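Long-range contacts in putative angiotensinogen (Lampetra fluviatilis, PDB 5INW), which binds heparin and, promoted by it through a template mechanism, inhibits thrombin as a member of the serpin family: residues A[180-185]-A[384-389]; A[252-257]-A[281-286]. The protein carries 1 engineered substitution. One frame throughout, in Å; residues are numbered along the deposited sequence.

Contact 1. Residues A[180-185]-A[384-389]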
loop_
_atom_site.group_PDB
_atom_site.type_symbol
_atom_site.label_atom_id
_atom_site.label_comp_id
_atom_site.label_asym_id
_atom_site.label_seq_id
_atom_site.Cartn_x
_atom_site.Cartn_y
_atom_site.Cartn_z
ATOM N N LYS A 180 3.848 1.697 -29.317
ATOM C CA LYS A 180 3.831 0.668 -30.355
ATOM C C LYS A 180 5.054 0.714 -31.236
ATOM O O LYS A 180 5.627 -0.321 -31.536
ATOM C CB LYS A 180 2.574 0.763 -31.228
ATOM C CG LYS A 180 2.312 -0.498 -32.045
ATOM C CD LYS A 180 1.043 -0.364 -32.869
ATOM C CE LYS A 180 1.368 0.370 -34.156
ATOM N NZ LYS A 180 0.209 0.481 -35.067
ATOM N N GLY A 181 5.483 1.886 -31.625
ATOM C CA GLY A 181 6.737 1.948 -32.387
ATOM C C GLY A 181 8.059 1.660 -31.649
ATOM O O GLY A 181 9.077 1.477 -32.267
ATOM N N LEU A 182 8.039 1.624 -30.327
ATOM C CA LEU A 182 9.216 1.900 -29.527
ATOM C C LEU A 182 9.982 0.625 -29.208
ATOM O O LEU A 182 9.472 -0.229 -28.468
ATOM C CB LEU A 182 8.800 2.611 -28.226
ATOM C CG LEU A 182 9.908 2.851 -27.226
ATOM C CD1 LEU A 182 10.867 3.887 -27.788
ATOM C CD2 LEU A 182 9.357 3.284 -25.881
ATOM N N TRP A 183 11.231 0.583 -29.676
ATOM C CA TRP A 183 12.149 -0.533 -29.477
ATOM C C TRP A 183 12.612 -0.542 -28.010
ATOM O O TRP A 183 13.024 0.475 -27.469
ATOM C CB TRP A 183 13.391 -0.473 -30.427
ATOM C CG TRP A 183 13.046 -0.765 -31.952
ATOM C CD1 TRP A 183 11.919 -0.356 -32.627
ATOM C CD2 TRP A 183 13.775 -1.611 -32.898
ATOM N NE1 TRP A 183 11.900 -0.869 -33.906
ATOM C CE2 TRP A 183 13.015 -1.642 -34.106
ATOM C CE3 TRP A 183 14.989 -2.336 -32.846
ATOM C CZ2 TRP A 183 13.440 -2.351 -35.260
ATOM C CZ3 TRP A 183 15.407 -3.051 -33.999
ATOM C CH2 TRP A 183 14.627 -3.044 -35.186
ATOM N N LEU A 184 12.546 -1.718 -27.393
ATOM C CA LEU A 184 12.968 -1.940 -26.030
ATOM C C LEU A 184 14.149 -2.892 -26.005
ATOM O O LEU A 184 14.239 -3.847 -26.812
ATOM C CB LEU A 184 11.807 -2.525 -25.240
ATOM C CG LEU A 184 10.509 -1.693 -25.268
ATOM C CD1 LEU A 184 9.476 -2.397 -24.426
ATOM C CD2 LEU A 184 10.636 -0.268 -24.723
ATOM N N TYR A 185 15.071 -2.637 -25.095
ATOM C CA TYR A 185 16.151 -3.564 -24.892
ATOM C C TYR A 185 15.622 -4.831 -24.274
ATOM O O TYR A 185 14.727 -4.785 -23.423
ATOM C CB TYR A 185 17.202 -2.978 -23.971
ATOM C CG TYR A 185 17.976 -1.828 -24.565
ATOM C CD1 TYR A 185 18.751 -1.992 -25.728
ATOM C CD2 TYR A 185 17.979 -0.611 -23.946
ATOM C CE1 TYR A 185 19.483 -0.945 -26.261
ATOM C CE2 TYR A 185 18.705 0.431 -24.443
ATOM C CZ TYR A 185 19.455 0.284 -25.595
ATOM O OH TYR A 185 20.194 1.391 -25.985
ATOM N N GLY A 384 17.303 3.017 -26.078
ATOM C CA GLY A 384 18.145 4.099 -26.515
ATOM C C GLY A 384 17.451 4.956 -27.543
ATOM O O GLY A 384 17.939 6.017 -27.839
ATOM N N MET A 385 16.334 4.495 -28.114
ATOM C CA MET A 385 15.618 5.202 -29.211
ATOM C C MET A 385 15.104 6.570 -28.772
ATOM O O MET A 385 14.852 7.403 -29.628
ATOM C CB MET A 385 14.396 4.400 -29.713
ATOM C CG MET A 385 14.370 3.897 -31.146
ATOM S SD MET A 385 12.595 3.553 -31.472
ATOM C CE MET A 385 11.958 5.104 -32.158
ATOM N N GLN A 386 14.893 6.755 -27.463
ATOM C CA GLN A 386 14.365 7.974 -26.874
ATOM C C GLN A 386 14.922 8.222 -25.465
ATOM O O GLN A 386 15.290 7.279 -24.763
ATOM C CB GLN A 386 12.848 7.872 -26.726
ATOM C CG GLN A 386 11.971 7.972 -27.970
ATOM C CD GLN A 386 10.472 7.966 -27.639
ATOM O OE1 GLN A 386 10.083 7.937 -26.505
ATOM N NE2 GLN A 386 9.644 8.074 -28.646
ATOM N N LYS A 387 14.944 9.493 -25.062
ATOM C CA LYS A 387 15.319 9.901 -23.708
ATOM C C LYS A 387 14.051 10.019 -22.870
ATOM O O LYS A 387 13.212 10.934 -23.110
ATOM C CB LYS A 387 16.088 11.226 -23.698
ATOM C CG LYS A 387 16.459 11.728 -22.291
ATOM C CD LYS A 387 17.518 12.844 -22.256
ATOM C CE LYS A 387 18.860 12.371 -21.696
ATOM N NZ LYS A 387 19.998 13.179 -22.236
ATOM N N LEU A 388 13.917 9.089 -21.902
ATOM C CA LEU A 388 12.677 8.923 -21.150
ATOM C C LEU A 388 12.834 9.418 -19.709
ATOM O O LEU A 388 13.933 9.352 -19.127
ATOM C CB LEU A 388 12.237 7.460 -21.183
ATOM C CG LEU A 388 12.023 6.771 -22.558
ATOM C CD1 LEU A 388 11.564 5.358 -22.379
ATOM C CD2 LEU A 388 11.024 7.543 -23.415
ATOM N N HIS A 389 11.729 9.952 -19.176
ATOM C CA HIS A 389 11.645 10.340 -17.792
ATOM C C HIS A 389 10.279 9.935 -17.281
ATOM O O HIS A 389 9.346 9.742 -18.076
ATOM C CB HIS A 389 11.872 11.877 -17.621
ATOM C CG HIS A 389 10.847 12.741 -18.304
ATOM N ND1 HIS A 389 9.873 13.422 -17.610
ATOM C CD2 HIS A 389 10.647 13.034 -19.609
ATOM C CE1 HIS A 389 9.119 14.103 -18.451
ATOM N NE2 HIS A 389 9.556 13.866 -19.675
#

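Contact 2. Residues A[252-257]-A[281-286]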
loop_
_atom_site.group_PDB
_atom_site.type_symbol
_atom_site.label_atom_id
_atom_site.label_comp_id
_atom_site.label_asym_id
_atom_site.label_seq_id
_atom_site.Cartn_x
_atom_site.Cartn_y
_atom_site.Cartn_z
ATOM N N TRP A 252 -12.103 -12.069 9.061
ATOM C CA TRP A 252 -11.631 -12.024 10.460
ATOM C C TRP A 252 -11.545 -13.462 10.994
ATOM O O TRP A 252 -12.323 -14.363 10.597
ATOM C CB TRP A 252 -12.573 -11.257 11.365
ATOM C CG TRP A 252 -12.770 -9.876 11.030
ATOM C CD1 TRP A 252 -13.937 -9.288 10.679
ATOM C CD2 TRP A 252 -11.772 -8.842 11.017
ATOM N NE1 TRP A 252 -13.739 -7.947 10.424
ATOM C CE2 TRP A 252 -12.421 -7.640 10.650
ATOM C CE3 TRP A 252 -10.413 -8.812 11.284
ATOM C CZ2 TRP A 252 -11.747 -6.435 10.540
ATOM C CZ3 TRP A 252 -9.766 -7.629 11.187
ATOM C CH2 TRP A 252 -10.419 -6.448 10.789
ATOM N N GLY A 253 -10.578 -13.690 11.859
ATOM C CA GLY A 253 -10.551 -14.933 12.583
ATOM C C GLY A 253 -11.719 -15.006 13.533
ATOM O O GLY A 253 -12.204 -16.092 13.803
ATOM N N ASN A 254 -12.130 -13.854 14.063
ATOM C CA ASN A 254 -13.289 -13.737 14.910
ATOM C C ASN A 254 -14.212 -12.789 14.215
ATOM O O ASN A 254 -14.056 -11.577 14.278
ATOM C CB ASN A 254 -12.878 -13.151 16.229
ATOM C CG ASN A 254 -11.611 -13.751 16.732
ATOM O OD1 ASN A 254 -11.645 -14.830 17.315
ATOM N ND2 ASN A 254 -10.475 -13.069 16.514
ATOM N N LYS A 255 -15.176 -13.340 13.506
ATOM C CA LYS A 255 -16.137 -12.517 12.783
ATOM C C LYS A 255 -17.116 -11.826 13.734
ATOM O O LYS A 255 -17.493 -12.393 14.733
ATOM C CB LYS A 255 -16.886 -13.371 11.768
ATOM C CG LYS A 255 -16.010 -13.911 10.639
ATOM C CD LYS A 255 -16.874 -14.291 9.457
ATOM C CE LYS A 255 -16.160 -15.244 8.540
ATOM N NZ LYS A 255 -17.098 -15.644 7.465
ATOM N N PHE A 256 -17.494 -10.594 13.409
ATOM C CA PHE A 256 -18.404 -9.799 14.231
ATOM C C PHE A 256 -19.803 -10.231 13.924
ATOM O O PHE A 256 -20.087 -10.644 12.813
ATOM C CB PHE A 256 -18.354 -8.319 13.874
ATOM C CG PHE A 256 -17.059 -7.649 14.200
ATOM C CD1 PHE A 256 -15.997 -7.634 13.258
ATOM C CD2 PHE A 256 -16.885 -6.979 15.403
ATOM C CE1 PHE A 256 -14.790 -6.992 13.545
ATOM C CE2 PHE A 256 -15.681 -6.333 15.690
ATOM C CZ PHE A 256 -14.634 -6.346 14.768
ATOM N N GLU A 257 -20.683 -10.070 14.899
ATOM C CA GLU A 257 -22.099 -10.331 14.696
ATOM C C GLU A 257 -22.758 -9.025 14.175
ATOM O O GLU A 257 -22.596 -7.954 14.785
ATOM C CB GLU A 257 -22.732 -10.890 16.002
ATOM C CG GLU A 257 -24.183 -11.352 15.908
ATOM C CD GLU A 257 -24.467 -12.463 14.881
ATOM O OE1 GLU A 257 -23.522 -13.232 14.505
ATOM O OE2 GLU A 257 -25.664 -12.578 14.458
ATOM N N GLN A 281 -17.966 -6.946 19.536
ATOM C CA GLN A 281 -17.645 -8.350 19.798
ATOM C C GLN A 281 -16.850 -8.522 21.097
ATOM O O GLN A 281 -16.103 -7.634 21.582
ATOM C CB GLN A 281 -16.898 -9.075 18.635
ATOM C CG GLN A 281 -15.454 -8.641 18.401
ATOM C CD GLN A 281 -14.745 -9.419 17.299
ATOM O OE1 GLN A 281 -15.347 -10.180 16.546
ATOM N NE2 GLN A 281 -13.455 -9.212 17.204
ATOM N N ARG A 282 -17.064 -9.689 21.682
ATOM C CA ARG A 282 -16.315 -10.127 22.817
ATOM C C ARG A 282 -15.483 -11.281 22.283
ATOM O O ARG A 282 -16.014 -12.380 22.091
ATOM C CB ARG A 282 -17.243 -10.543 23.974
ATOM C CG ARG A 282 -16.623 -10.254 25.332
ATOM C CD ARG A 282 -17.253 -10.985 26.513
ATOM N NE ARG A 282 -16.872 -12.396 26.552
ATOM C CZ ARG A 282 -17.085 -13.227 27.572
ATOM N NH1 ARG A 282 -17.689 -12.814 28.682
ATOM N NH2 ARG A 282 -16.687 -14.497 27.476
ATOM N N ALA A 283 -14.195 -11.035 22.020
ATOM C CA ALA A 283 -13.274 -12.125 21.661
ATOM C C ALA A 283 -11.904 -12.020 22.334
ATOM O O ALA A 283 -11.588 -11.003 22.958
ATOM C CB ALA A 283 -13.142 -12.212 20.156
ATOM N N LYS A 284 -11.116 -13.088 22.193
ATOM C CA LYS A 284 -9.751 -13.187 22.730
ATOM C C LYS A 284 -8.719 -12.529 21.790
ATOM O O LYS A 284 -8.194 -13.172 20.884
ATOM C CB LYS A 284 -9.391 -14.660 22.960
ATOM C CG LYS A 284 -10.383 -15.388 23.845
ATOM C CD LYS A 284 -9.960 -16.810 24.144
ATOM C CE LYS A 284 -11.036 -17.452 24.982
ATOM N NZ LYS A 284 -10.636 -18.803 25.433
ATOM N N LEU A 285 -8.399 -11.264 22.042
ATOM C CA LEU A 285 -7.533 -10.491 21.181
ATOM C C LEU A 285 -6.339 -10.034 21.947
ATOM O O LEU A 285 -6.459 -9.693 23.108
ATOM C CB LEU A 285 -8.296 -9.282 20.682
ATOM C CG LEU A 285 -9.575 -9.676 19.934
ATOM C CD1 LEU A 285 -10.476 -8.474 19.704
ATOM C CD2 LEU A 285 -9.233 -10.357 18.611
ATOM N N SER A 286 -5.186 -10.011 21.301
ATOM C CA SER A 286 -3.997 -9.416 21.898
ATOM C C SER A 286 -4.114 -7.914 21.871
ATOM O O SER A 286 -4.420 -7.350 20.835
ATOM C CB SER A 286 -2.739 -9.826 21.143
ATOM O OG SER A 286 -2.522 -11.206 21.361
#

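Contact 1. Residues A[180-185]-A[384-389]
M385 reaches across to L182 and W183 at one pole of the serpin fold, where the loop between strand 168-179 and helix 186-196 meets the loop leading into strand 389-401; both strands belong to the large sheet A. The centrepiece is a Met-aromatic contact. M385 SD lies 4.9 Å from the centroid of the five-membered ring of W183, 51° off its normal, an oblique approach in which the nearest indole atom, W183 CD1, is 4.1 Å from the sulfur. The same sulfur also sits 3.7 Å from the backbone N of W183. A bend at chi3 of M385 (91°) carries the methyl CE away from the indole, which has G181 O in plane at its edge.

Apolar packing comes from L182, the buried member of the group. Its CG is anti to the backbone N (chi1 175°), a torsion that extends the branch ending in CD1 toward the facing loop, 4.1 Å from M385 CB. CD1 also meets the amide carbon of Q386, whose extended chain passes this methyl before OE1 hydrogen-bonds to S239 OG. L182 further rests on L240 of strand 238-251, tying the surface loops to the sheet beneath.

Polar ties between the loops run through neighbouring residues, since no hydrogen bond joins the two segments directly. The T383 hydroxyl is hydrogen-bonded to both W183 O and M385 N, and the backbone of Y185, at the N-cap position of helix 186-196, bonds to I382. The Y185 ring itself lies obliquely against G384: OH comes to 3.3 Å from G384 N, but at an angle too poor for a hydrogen bond, and to 3.4 Å from G384 CA.

Contact 2. Residues A[252-257]-A[281-286]
Q281 lays its carboxamide over one face of the F256 ring, the two planes only 18° apart, while the side chains as a whole cross at about a right angle. The stack involves the aliphatic stem as well as the amide: F256 CE2 is 3.6 Å from Q281 CG and equally 3.6 Å from Q281 CD, toward the rim of the ring and not its middle. Q281 CG stands between the backbone N and the carbonyl carbon (chi1 70°), and from there the extended chain carries the amide inward, close to the main-chain carbonyl of N254. The backbone of Q281 is hydrogen-bonded to L347 of the adjacent antiparallel strand 345-359, against which the F256 ring also packs.

F256 is thus enclosed by more than Q281. Within its own segment, its CE1 lies 3.4 Å above the plane of the W252 indole, and W252 NE1, hydrogen-bonded to N402 O, lies in plane at the edge of the phenyl ring.

N254 bridges to the end of the opposing segment. Its CB meets A283 CB at 4.0 Å, and ND2 passes alongside the isobutyl group of L285, 3.6 Å from CD2. N254 and L285 both touch P301 as well, at the end of strand 295-301.

The loop leaving strand 238-251 of sheet A is in this way seated against the end of strand 273-283 in sheet C, beside sheet B, as is characteristic of the breach region of serpins.

Overall arrangement
The two contacts lie on opposite sides of the molecule's centre, 53 Å apart between their centres and about 39 Å between nearest atoms, so they do not touch. Along the chain, contact 2 is nested inside the loop closed by contact 1. Sheet A spans the gap: strand 238-251 supports L182 near its start and runs into the segment of contact 2 at its end. Strand 405-417, the cleaved reactive loop inserted into this sheet, lies antiparallel beside it and runs back the other way. Just before it, E404 bonds to the backbone of W252 at contact 2, whereas M417, at its far end, pairs with H389 of contact 1.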